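Local coordinates for probable spore coat polysaccharide biosynthesis protein E (Chromobacterium violaceum ATCC 12472, PDB 3G8R) that probably makes N-acylneuraminate 9-phosphate, as its family is generally assigned, this part of the protein joining a zinc-binding NeuB-type TIM barrel to a SAF domain, at residues L7-M12 with A219-K224; D163-H168 with G194-Y199; R280-T285 with V299-P304. One frame throughout, in Å; residues are numbered along the deposited sequence.

Contact 1: L7-M12 with A219-K224; sequences LFIFEM and ATVFEK
Residues Leu7 to Phe10 pair in parallel with Val221 to Lys224, the strand axes 4.5 Å apart at 18°, and five backbone hydrogen bonds run from Leu7 N to Thr220 O at one end to Glu11 N and Lys224 O at the other. Phe8 and Phe222 rise side by side from one face. Their rings are nearly parallel but slid apart, with centroids 5.2 Å from each other, so CD2 of Phe222 hangs over the rim of the Phe8 ring and Phe8 CD1 rests 3.7 Å from Phe222 CB. The opposite face, turned into the barrel, is greasy at first: Ile9 CD1 meets Val221 CG1 at 3.9 Å, branched residues that suit a tight parallel pair. Farther along it becomes acidic. Glu223, extended with CG anti to the backbone N (chi1 -172°), brings OE1 to 3.6 Å from OE2 of the bent Glu11, the carboxylates turned 77° against each other. Lys44 and Gln46 bind Glu11 OE2 and Lys116 pairs with Glu223 OE2, probably offsetting the crowded negative charge beside the zinc held by His202 and His225. This pairing joins the first and last strands and closes the barrel; strand 40-47 lies on the other side of 7-11, while helices 209-216 and 242-259 cover the phenylalanines.

Contact 2: D163-H168 with G194-Y199; sequences DLTIMH and GVRIGY
The rings of His168 and Tyr199 run alongside each other with their ends turned in one direction, their planes 17° apart but so far slid that, with centroids separated by 5.7 Å, they barely overlap. His168 CD2 comes to 3.8 Å from Tyr199 CE2, and the carbonyl O of His168 sits at the edge of the tyrosine ring, 3.5 Å from CD2. Both side chains leave with CG anti to the backbone N, which helps carry both rings in the same direction from paired positions. At the other end, the Arg196 guanidinium has Leu164 O over one face, offset toward the rim, and the Asp163 carboxylate at its edge. This salt bridge, Arg196 NH2 to Asp163 OD1 at 2.5 Å, is bent at the hydrogen, and the two planes are almost perpendicular, with OD1 met from above its own plane. A bend at chi3 brings the guanidinium back to Asp163.

Between these ends the parallel strands 164-168 and 196-199 are joined by backbone bonds, among them Ile166 N to Arg196 O and Gly198 N to Ile166 O, each 2.9 Å. Gly198 suits its place because the bent selenomethionine Met167 packs its SE 3.7 Å from Gly198 CA, where a CB would collide. On the opposite face, Ile166 CG2 and Ile197 CD1 touch at 4.2 Å as part of the apolar layer beneath helix 184-191, the helix of this beta-alpha-beta crossover. The chemistry is thus graded: a charged pair ties down the exposed start, apolar branches fill the middle, and the buried aromatic end keeps its polar atoms satisfied, His168 by Leu180 O and Arg184, Tyr199 OH by Thr201 and Glu203.

Contact 3: R280-T285 with V299-P304; sequences RGVFAT and VSFAFP
The carbonyl O of Ala302 is met by two groups of the opposite strand: Gly281 N donates a hydrogen bond of 2.6 Å, bent to 136° at the hydrogen, and Phe283 presents its ring edge, the oxygen lying in the plane of that ring, 3.3 Å from CE2. The same ring carbon rests 3.9 Å from Ala302 CB. Small residues suit this corner, since the glycine and alanine leave room for the phenylalanine to lie against the backbone. Gly281 O answers by accepting from Ala302 N, and a second reciprocal pair of bonds joins Phe283 with Ser300, the N of Phe283 reaching Ser300 O at 2.8 Å and almost straight.

On the other face Val282 bridges two neighbours. Its CG1 and CG2 take separate directions: CG1, anti to the backbone N (chi1 180°), meets Val299 CB at 3.8 Å, while CG2 lies in plane at the edge of the Phe301 ring, 3.8 Å from CD1. Arg280 crosses here too, its guanidinium laid so that Phe301 CB stands 3.8 Å above its centre, with ring and guanidinium planes 46° apart. Its charge is spent on Glu101 and Asp124 of the second subunit. Thr285 CG2 closes the far end against Ser300 CB at 3.5 Å.

Phe283 and Phe303 stack on His55 and Phe53 of that second subunit. This two-stranded antiparallel sheet lies in the SAF (antifreeze-like) domain, and its reach to the partner barrel is as in sialic acid synthases of the NeuB family, where this domain docks on the other subunit of the dimer.

How the contacts relate
Contacts 1 and 2 belong to one parallel barrel, and both are buried. Contact 2 is nested within the chain loop that contact 1 closes, and strand 196-201 lies beside 221-225: Thr220 N reaches Ile197 O at 2.9 Å, and selenomethionine SE of Met167 packs on Val221 CG1 at 3.6 Å. The acidic groups of contact 1 are buried inside the barrel close to the zinc, whereas the salt bridge of contact 2 lies at the rim. Contact 3 stands apart, its centre about 58 Å from that of contact 1 and about 55 Å from that of contact 2: an antiparallel pair in the SAF domain, buried partly by another subunit, with its arginine paired across that interface.

Contact 1: L7-M12 with A219-K224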
loop_
_atom_site.group_PDB
_atom_site.type_symbol
_atom_site.label_atom_id
_atom_site.label_comp_id
_atom_site.label_asym_id
_atom_site.label_seq_id
_atom_site.Cartn_x
_atom_site.Cartn_y
_atom_site.Cartn_z
ATOM N N LEU A 7 -0.747 12.125 -11.315
ATOM C CA LEU A 7 -1.633 12.613 -12.335
ATOM C C LEU A 7 -2.992 11.968 -12.202
ATOM O O LEU A 7 -3.119 10.727 -12.189
ATOM C CB LEU A 7 -1.039 12.362 -13.712
ATOM C CG LEU A 7 -1.978 12.514 -14.917
ATOM C CD1 LEU A 7 -2.657 13.802 -14.954
ATOM C CD2 LEU A 7 -1.202 12.360 -16.189
ATOM N N PHE A 8 -4.017 12.801 -12.118
ATOM C CA PHE A 8 -5.357 12.272 -12.085
ATOM C C PHE A 8 -6.074 12.550 -13.377
ATOM O O PHE A 8 -6.002 13.667 -13.919
ATOM C CB PHE A 8 -6.147 12.880 -10.954
ATOM C CG PHE A 8 -5.649 12.490 -9.623
ATOM C CD1 PHE A 8 -6.292 11.506 -8.900
ATOM C CD2 PHE A 8 -4.510 13.075 -9.102
ATOM C CE1 PHE A 8 -5.823 11.116 -7.691
ATOM C CE2 PHE A 8 -4.039 12.682 -7.870
ATOM C CZ PHE A 8 -4.696 11.694 -7.173
ATOM N N ILE A 9 -6.803 11.538 -13.846
ATOM C CA ILE A 9 -7.524 11.617 -15.097
ATOM C C ILE A 9 -9.023 11.411 -14.932
ATOM O O ILE A 9 -9.487 10.460 -14.286
ATOM C CB ILE A 9 -6.988 10.621 -16.114
ATOM C CG1 ILE A 9 -5.484 10.796 -16.301
ATOM C CG2 ILE A 9 -7.673 10.840 -17.429
ATOM C CD1 ILE A 9 -4.857 9.702 -17.144
ATOM N N PHE A 10 -9.777 12.304 -15.554
ATOM C CA PHE A 10 -11.218 12.280 -15.443
ATOM C C PHE A 10 -11.820 11.848 -16.739
ATOM O O PHE A 10 -11.768 12.581 -17.708
ATOM C CB PHE A 10 -11.700 13.653 -15.075
ATOM C CG PHE A 10 -10.976 14.220 -13.921
ATOM C CD1 PHE A 10 -11.084 13.610 -12.666
ATOM C CD2 PHE A 10 -10.163 15.346 -14.081
ATOM C CE1 PHE A 10 -10.412 14.110 -11.592
ATOM C CE2 PHE A 10 -9.478 15.880 -12.990
ATOM C CZ PHE A 10 -9.594 15.259 -11.745
ATOM N N GLU A 11 -12.380 10.646 -16.729
ATOM C CA GLU A 11 -12.965 10.035 -17.909
ATOM C C GLU A 11 -14.379 10.524 -18.088
ATOM O O GLU A 11 -15.213 10.309 -17.225
ATOM C CB GLU A 11 -12.983 8.521 -17.737
ATOM C CG GLU A 11 -13.815 7.787 -18.745
ATOM C CD GLU A 11 -13.088 7.534 -20.045
ATOM O OE1 GLU A 11 -12.894 8.499 -20.829
ATOM O OE2 GLU A 11 -12.740 6.358 -20.290
HETATM N N MSE A 12 -14.650 11.204 -19.196
HETATM C CA MSE A 12 -16.023 11.633 -19.479
HETATM C C MSE A 12 -16.762 10.479 -20.110
HETATM O O MSE A 12 -17.966 10.338 -19.925
HETATM C CB MSE A 12 -16.046 12.813 -20.437
HETATM C CG MSE A 12 -17.303 13.669 -20.365
HETATM SE SE MSE A 12 -17.118 15.150 -21.389
HETATM C CE MSE A 12 -16.982 14.346 -22.953
ATOM N N ALA A 219 1.258 3.415 -7.398
ATOM C CA ALA A 219 0.673 3.968 -8.617
ATOM C C ALA A 219 0.729 5.501 -8.602
ATOM O O ALA A 219 0.649 6.118 -7.545
ATOM C CB ALA A 219 -0.722 3.501 -8.781
ATOM N N THR A 220 0.843 6.105 -9.787
ATOM C CA THR A 220 1.237 7.516 -9.953
ATOM C C THR A 220 0.292 8.272 -10.890
ATOM O O THR A 220 0.420 9.475 -11.120
ATOM C CB THR A 220 2.643 7.505 -10.500
ATOM O OG1 THR A 220 3.531 7.426 -9.393
ATOM C CG2 THR A 220 2.988 8.750 -11.369
ATOM N N VAL A 221 -0.657 7.530 -11.448
ATOM C CA VAL A 221 -1.620 8.022 -12.438
ATOM C C VAL A 221 -2.901 7.329 -12.091
ATOM O O VAL A 221 -2.906 6.137 -11.779
ATOM C CB VAL A 221 -1.244 7.565 -13.803
ATOM C CG1 VAL A 221 -2.312 7.935 -14.752
ATOM C CG2 VAL A 221 0.109 8.151 -14.200
ATOM N N PHE A 222 -3.988 8.076 -12.126
ATOM C CA PHE A 222 -5.228 7.580 -11.571
ATOM C C PHE A 222 -6.340 8.028 -12.444
ATOM O O PHE A 222 -6.443 9.200 -12.741
ATOM C CB PHE A 222 -5.396 8.129 -10.157
ATOM C CG PHE A 222 -4.294 7.703 -9.212
ATOM C CD1 PHE A 222 -4.327 6.450 -8.599
ATOM C CD2 PHE A 222 -3.205 8.539 -8.962
ATOM C CE1 PHE A 222 -3.291 6.037 -7.744
ATOM C CE2 PHE A 222 -2.177 8.155 -8.115
ATOM C CZ PHE A 222 -2.210 6.902 -7.503
ATOM N N GLU A 223 -7.179 7.098 -12.872
ATOM C CA GLU A 223 -8.282 7.423 -13.774
ATOM C C GLU A 223 -9.558 6.980 -13.137
ATOM O O GLU A 223 -9.627 5.864 -12.627
ATOM C CB GLU A 223 -8.112 6.690 -15.083
ATOM C CG GLU A 223 -9.055 7.052 -16.188
ATOM C CD GLU A 223 -8.854 6.148 -17.397
ATOM O OE1 GLU A 223 -9.794 6.019 -18.215
ATOM O OE2 GLU A 223 -7.759 5.538 -17.523
ATOM N N LYS A 224 -10.550 7.868 -13.172
ATOM C CA LYS A 224 -11.877 7.598 -12.669
ATOM C C LYS A 224 -12.910 8.212 -13.600
ATOM O O LYS A 224 -12.689 9.308 -14.125
ATOM C CB LYS A 224 -12.018 8.207 -11.290
ATOM C CG LYS A 224 -13.420 8.212 -10.731
ATOM C CD LYS A 224 -13.661 7.052 -9.763
ATOM C CE LYS A 224 -13.095 7.359 -8.367
ATOM N NZ LYS A 224 -13.552 6.365 -7.373
#

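Contact 2: D163-H168 with G194-Y199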
loop_
_atom_site.group_PDB
_atom_site.type_symbol
_atom_site.label_atom_id
_atom_site.label_comp_id
_atom_site.label_asym_id
_atom_site.label_seq_id
_atom_site.Cartn_x
_atom_site.Cartn_y
_atom_site.Cartn_z
ATOM N N ASP A 163 7.062 6.977 -24.304
ATOM C CA ASP A 163 6.725 7.230 -22.904
ATOM C C ASP A 163 5.480 6.416 -22.549
ATOM O O ASP A 163 4.350 6.785 -22.914
ATOM C CB ASP A 163 6.471 8.715 -22.676
ATOM C CG ASP A 163 5.878 9.020 -21.289
ATOM O OD1 ASP A 163 5.432 8.114 -20.514
ATOM O OD2 ASP A 163 5.834 10.223 -20.972
ATOM N N LEU A 164 5.666 5.322 -21.824
ATOM C CA LEU A 164 4.524 4.436 -21.545
ATOM C C LEU A 164 4.061 4.470 -20.103
ATOM O O LEU A 164 4.841 4.739 -19.194
ATOM C CB LEU A 164 4.829 3.018 -21.994
ATOM C CG LEU A 164 3.759 1.937 -22.058
ATOM C CD1 LEU A 164 2.368 2.403 -22.602
ATOM C CD2 LEU A 164 4.341 0.808 -22.895
ATOM N N THR A 165 2.773 4.232 -19.912
ATOM C CA THR A 165 2.177 4.129 -18.598
ATOM C C THR A 165 1.253 2.971 -18.688
ATOM O O THR A 165 0.486 2.880 -19.629
ATOM C CB THR A 165 1.416 5.399 -18.280
ATOM O OG1 THR A 165 2.374 6.466 -18.204
ATOM C CG2 THR A 165 0.675 5.315 -16.971
ATOM N N ILE A 166 1.315 2.075 -17.718
ATOM C CA ILE A 166 0.492 0.889 -17.728
ATOM C C ILE A 166 -0.477 0.838 -16.533
ATOM O O ILE A 166 -0.054 1.085 -15.392
ATOM C CB ILE A 166 1.415 -0.281 -17.776
ATOM C CG1 ILE A 166 1.710 -0.562 -19.241
ATOM C CG2 ILE A 166 0.826 -1.513 -17.067
ATOM C CD1 ILE A 166 2.063 -1.988 -19.512
HETATM N N MSE A 167 -1.766 0.558 -16.752
HETATM C CA MSE A 167 -2.704 0.767 -15.629
HETATM C C MSE A 167 -3.408 -0.478 -15.190
HETATM O O MSE A 167 -3.869 -1.230 -15.971
HETATM C CB MSE A 167 -3.764 1.829 -15.909
HETATM C CG MSE A 167 -3.316 3.095 -16.611
HETATM SE SE MSE A 167 -3.092 4.556 -15.612
HETATM C CE MSE A 167 -4.786 4.949 -15.111
ATOM N N HIS A 168 -3.506 -0.702 -13.908
ATOM C CA HIS A 168 -4.319 -1.807 -13.465
ATOM C C HIS A 168 -5.767 -1.379 -13.679
ATOM O O HIS A 168 -6.108 -0.212 -13.504
ATOM C CB HIS A 168 -4.016 -2.187 -12.011
ATOM C CG HIS A 168 -5.056 -3.060 -11.398
ATOM N ND1 HIS A 168 -5.321 -4.336 -11.851
ATOM C CD2 HIS A 168 -5.912 -2.842 -10.368
ATOM C CE1 HIS A 168 -6.292 -4.861 -11.129
ATOM N NE2 HIS A 168 -6.650 -3.988 -10.205
ATOM N N GLY A 194 10.962 1.124 -14.750
ATOM C CA GLY A 194 11.018 2.253 -15.696
ATOM C C GLY A 194 9.809 2.329 -16.644
ATOM O O GLY A 194 9.959 2.672 -17.836
ATOM N N VAL A 195 8.623 1.983 -16.133
ATOM C CA VAL A 195 7.371 2.268 -16.825
ATOM C C VAL A 195 6.458 2.811 -15.758
ATOM O O VAL A 195 6.337 2.199 -14.699
ATOM C CB VAL A 195 6.745 1.005 -17.468
ATOM C CG1 VAL A 195 5.310 1.238 -17.809
ATOM C CG2 VAL A 195 7.454 0.649 -18.731
ATOM N N ARG A 196 5.845 3.968 -15.990
ATOM C CA ARG A 196 4.930 4.525 -14.988
ATOM C C ARG A 196 3.780 3.557 -14.746
ATOM O O ARG A 196 3.217 2.998 -15.699
ATOM C CB ARG A 196 4.377 5.844 -15.462
ATOM C CG ARG A 196 4.163 6.834 -14.368
ATOM C CD ARG A 196 4.237 8.233 -14.936
ATOM N NE ARG A 196 5.250 8.370 -16.009
ATOM C CZ ARG A 196 5.006 8.655 -17.305
ATOM N NH1 ARG A 196 3.762 8.855 -17.752
ATOM N NH2 ARG A 196 6.024 8.746 -18.167
ATOM N N ILE A 197 3.418 3.348 -13.487
ATOM C CA ILE A 197 2.315 2.435 -13.198
ATOM C C ILE A 197 1.130 3.189 -12.665
ATOM O O ILE A 197 1.308 4.068 -11.859
ATOM C CB ILE A 197 2.743 1.352 -12.198
ATOM C CG1 ILE A 197 3.871 0.494 -12.802
ATOM C CG2 ILE A 197 1.527 0.455 -11.752
ATOM C CD1 ILE A 197 3.454 -0.277 -14.078
ATOM N N GLY A 198 -0.080 2.864 -13.099
ATOM C CA GLY A 198 -1.266 3.584 -12.604
ATOM C C GLY A 198 -2.436 2.670 -12.348
ATOM O O GLY A 198 -2.297 1.431 -12.407
ATOM N N TYR A 199 -3.592 3.274 -12.082
ATOM C CA TYR A 199 -4.793 2.558 -11.677
ATOM C C TYR A 199 -5.992 3.236 -12.287
ATOM O O TYR A 199 -6.222 4.416 -12.024
ATOM C CB TYR A 199 -4.943 2.603 -10.153
ATOM C CG TYR A 199 -6.241 1.979 -9.644
ATOM C CD1 TYR A 199 -6.908 2.489 -8.552
ATOM C CD2 TYR A 199 -6.810 0.860 -10.286
ATOM C CE1 TYR A 199 -8.124 1.892 -8.094
ATOM C CE2 TYR A 199 -7.994 0.265 -9.846
ATOM C CZ TYR A 199 -8.646 0.775 -8.753
ATOM O OH TYR A 199 -9.823 0.165 -8.333
HETATM O O HOH W 1 7.841 5.153 -17.540
#

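Contact 3: R280-T285 with V299-P304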
loop_
_atom_site.group_PDB
_atom_site.type_symbol
_atom_site.label_atom_id
_atom_site.label_comp_id
_atom_site.label_asym_id
_atom_site.label_seq_id
_atom_site.Cartn_x
_atom_site.Cartn_y
_atom_site.Cartn_z
ATOM N N ARG A 280 19.178 2.395 28.819
ATOM C CA ARG A 280 19.879 1.905 29.988
ATOM C C ARG A 280 21.247 2.598 30.060
ATOM O O ARG A 280 22.046 2.513 29.125
ATOM C CB ARG A 280 20.036 0.406 29.830
ATOM C CG ARG A 280 19.482 -0.402 30.949
ATOM C CD ARG A 280 19.012 -1.780 30.520
ATOM N NE ARG A 280 19.900 -2.430 29.555
ATOM C CZ ARG A 280 20.463 -3.610 29.751
ATOM N NH1 ARG A 280 20.236 -4.246 30.871
ATOM N NH2 ARG A 280 21.250 -4.152 28.835
ATOM N N GLY A 281 21.514 3.307 31.151
ATOM C CA GLY A 281 22.791 3.990 31.319
ATOM C C GLY A 281 23.788 3.054 31.970
ATOM O O GLY A 281 23.404 2.045 32.561
ATOM N N VAL A 282 25.069 3.392 31.870
ATOM C CA VAL A 282 26.114 2.567 32.414
ATOM C C VAL A 282 26.583 3.222 33.681
ATOM O O VAL A 282 27.007 4.385 33.660
ATOM C CB VAL A 282 27.285 2.484 31.449
ATOM C CG1 VAL A 282 28.403 1.617 32.028
ATOM C CG2 VAL A 282 26.833 1.946 30.186
ATOM N N PHE A 283 26.530 2.474 34.780
ATOM C CA PHE A 283 26.948 2.990 36.083
ATOM C C PHE A 283 28.124 2.211 36.605
ATOM O O PHE A 283 28.215 1.006 36.372
ATOM C CB PHE A 283 25.811 2.873 37.107
ATOM C CG PHE A 283 24.628 3.761 36.819
ATOM C CD1 PHE A 283 24.477 4.970 37.482
ATOM C CD2 PHE A 283 23.660 3.386 35.877
ATOM C CE1 PHE A 283 23.365 5.795 37.228
ATOM C CE2 PHE A 283 22.542 4.198 35.609
ATOM C CZ PHE A 283 22.389 5.404 36.291
ATOM N N ALA A 284 29.014 2.885 37.328
ATOM C CA ALA A 284 30.047 2.164 38.083
ATOM C C ALA A 284 29.440 1.460 39.302
ATOM O O ALA A 284 28.547 2.003 39.990
ATOM C CB ALA A 284 31.185 3.078 38.491
ATOM N N THR A 285 29.899 0.236 39.548
ATOM C CA THR A 285 29.395 -0.523 40.685
ATOM C C THR A 285 30.376 -0.468 41.869
ATOM O O THR A 285 30.069 -0.947 42.969
ATOM C CB THR A 285 29.118 -1.981 40.313
ATOM O OG1 THR A 285 30.326 -2.596 39.914
ATOM C CG2 THR A 285 28.189 -2.058 39.166
ATOM N N VAL A 299 31.124 -2.064 36.239
ATOM C CA VAL A 299 29.922 -1.392 35.709
ATOM C C VAL A 299 28.666 -2.258 35.736
ATOM O O VAL A 299 28.742 -3.476 35.713
ATOM C CB VAL A 299 30.031 -0.996 34.242
ATOM C CG1 VAL A 299 31.278 -0.221 33.960
ATOM C CG2 VAL A 299 29.941 -2.247 33.373
ATOM N N SER A 300 27.514 -1.596 35.716
ATOM C CA SER A 300 26.225 -2.228 35.551
ATOM C C SER A 300 25.303 -1.331 34.709
ATOM O O SER A 300 25.561 -0.153 34.507
ATOM C CB SER A 300 25.600 -2.511 36.923
ATOM O OG SER A 300 25.126 -1.321 37.553
ATOM N N PHE A 301 24.215 -1.893 34.223
ATOM C CA PHE A 301 23.323 -1.123 33.389
ATOM C C PHE A 301 22.027 -0.905 34.111
ATOM O O PHE A 301 21.534 -1.797 34.779
ATOM C CB PHE A 301 23.079 -1.840 32.065
ATOM C CG PHE A 301 24.322 -2.321 31.429
ATOM C CD1 PHE A 301 25.305 -1.423 31.024
ATOM C CD2 PHE A 301 24.556 -3.661 31.291
ATOM C CE1 PHE A 301 26.477 -1.865 30.453
ATOM C CE2 PHE A 301 25.723 -4.105 30.744
ATOM C CZ PHE A 301 26.681 -3.208 30.310
ATOM N N ALA A 302 21.449 0.270 33.948
ATOM C CA ALA A 302 20.259 0.621 34.674
ATOM C C ALA A 302 19.765 1.881 34.066
ATOM O O ALA A 302 20.531 2.608 33.453
ATOM C CB ALA A 302 20.591 0.834 36.112
ATOM N N PHE A 303 18.489 2.151 34.237
ATOM C CA PHE A 303 17.894 3.333 33.671
ATOM C C PHE A 303 17.368 4.285 34.733
ATOM O O PHE A 303 17.074 3.852 35.861
ATOM C CB PHE A 303 16.783 2.868 32.753
ATOM C CG PHE A 303 15.447 3.485 33.010
ATOM C CD1 PHE A 303 14.807 4.206 31.997
ATOM C CD2 PHE A 303 14.780 3.276 34.212
ATOM C CE1 PHE A 303 13.521 4.788 32.199
ATOM C CE2 PHE A 303 13.478 3.837 34.438
ATOM C CZ PHE A 303 12.857 4.598 33.417
ATOM N N PRO A 304 17.176 5.578 34.366
ATOM C CA PRO A 304 17.393 6.191 33.055
ATOM C C PRO A 304 18.720 6.936 33.029
ATOM O O PRO A 304 19.292 7.177 34.077
ATOM C CB PRO A 304 16.253 7.162 32.959
ATOM C CG PRO A 304 16.098 7.627 34.313
ATOM C CD PRO A 304 16.421 6.491 35.232
#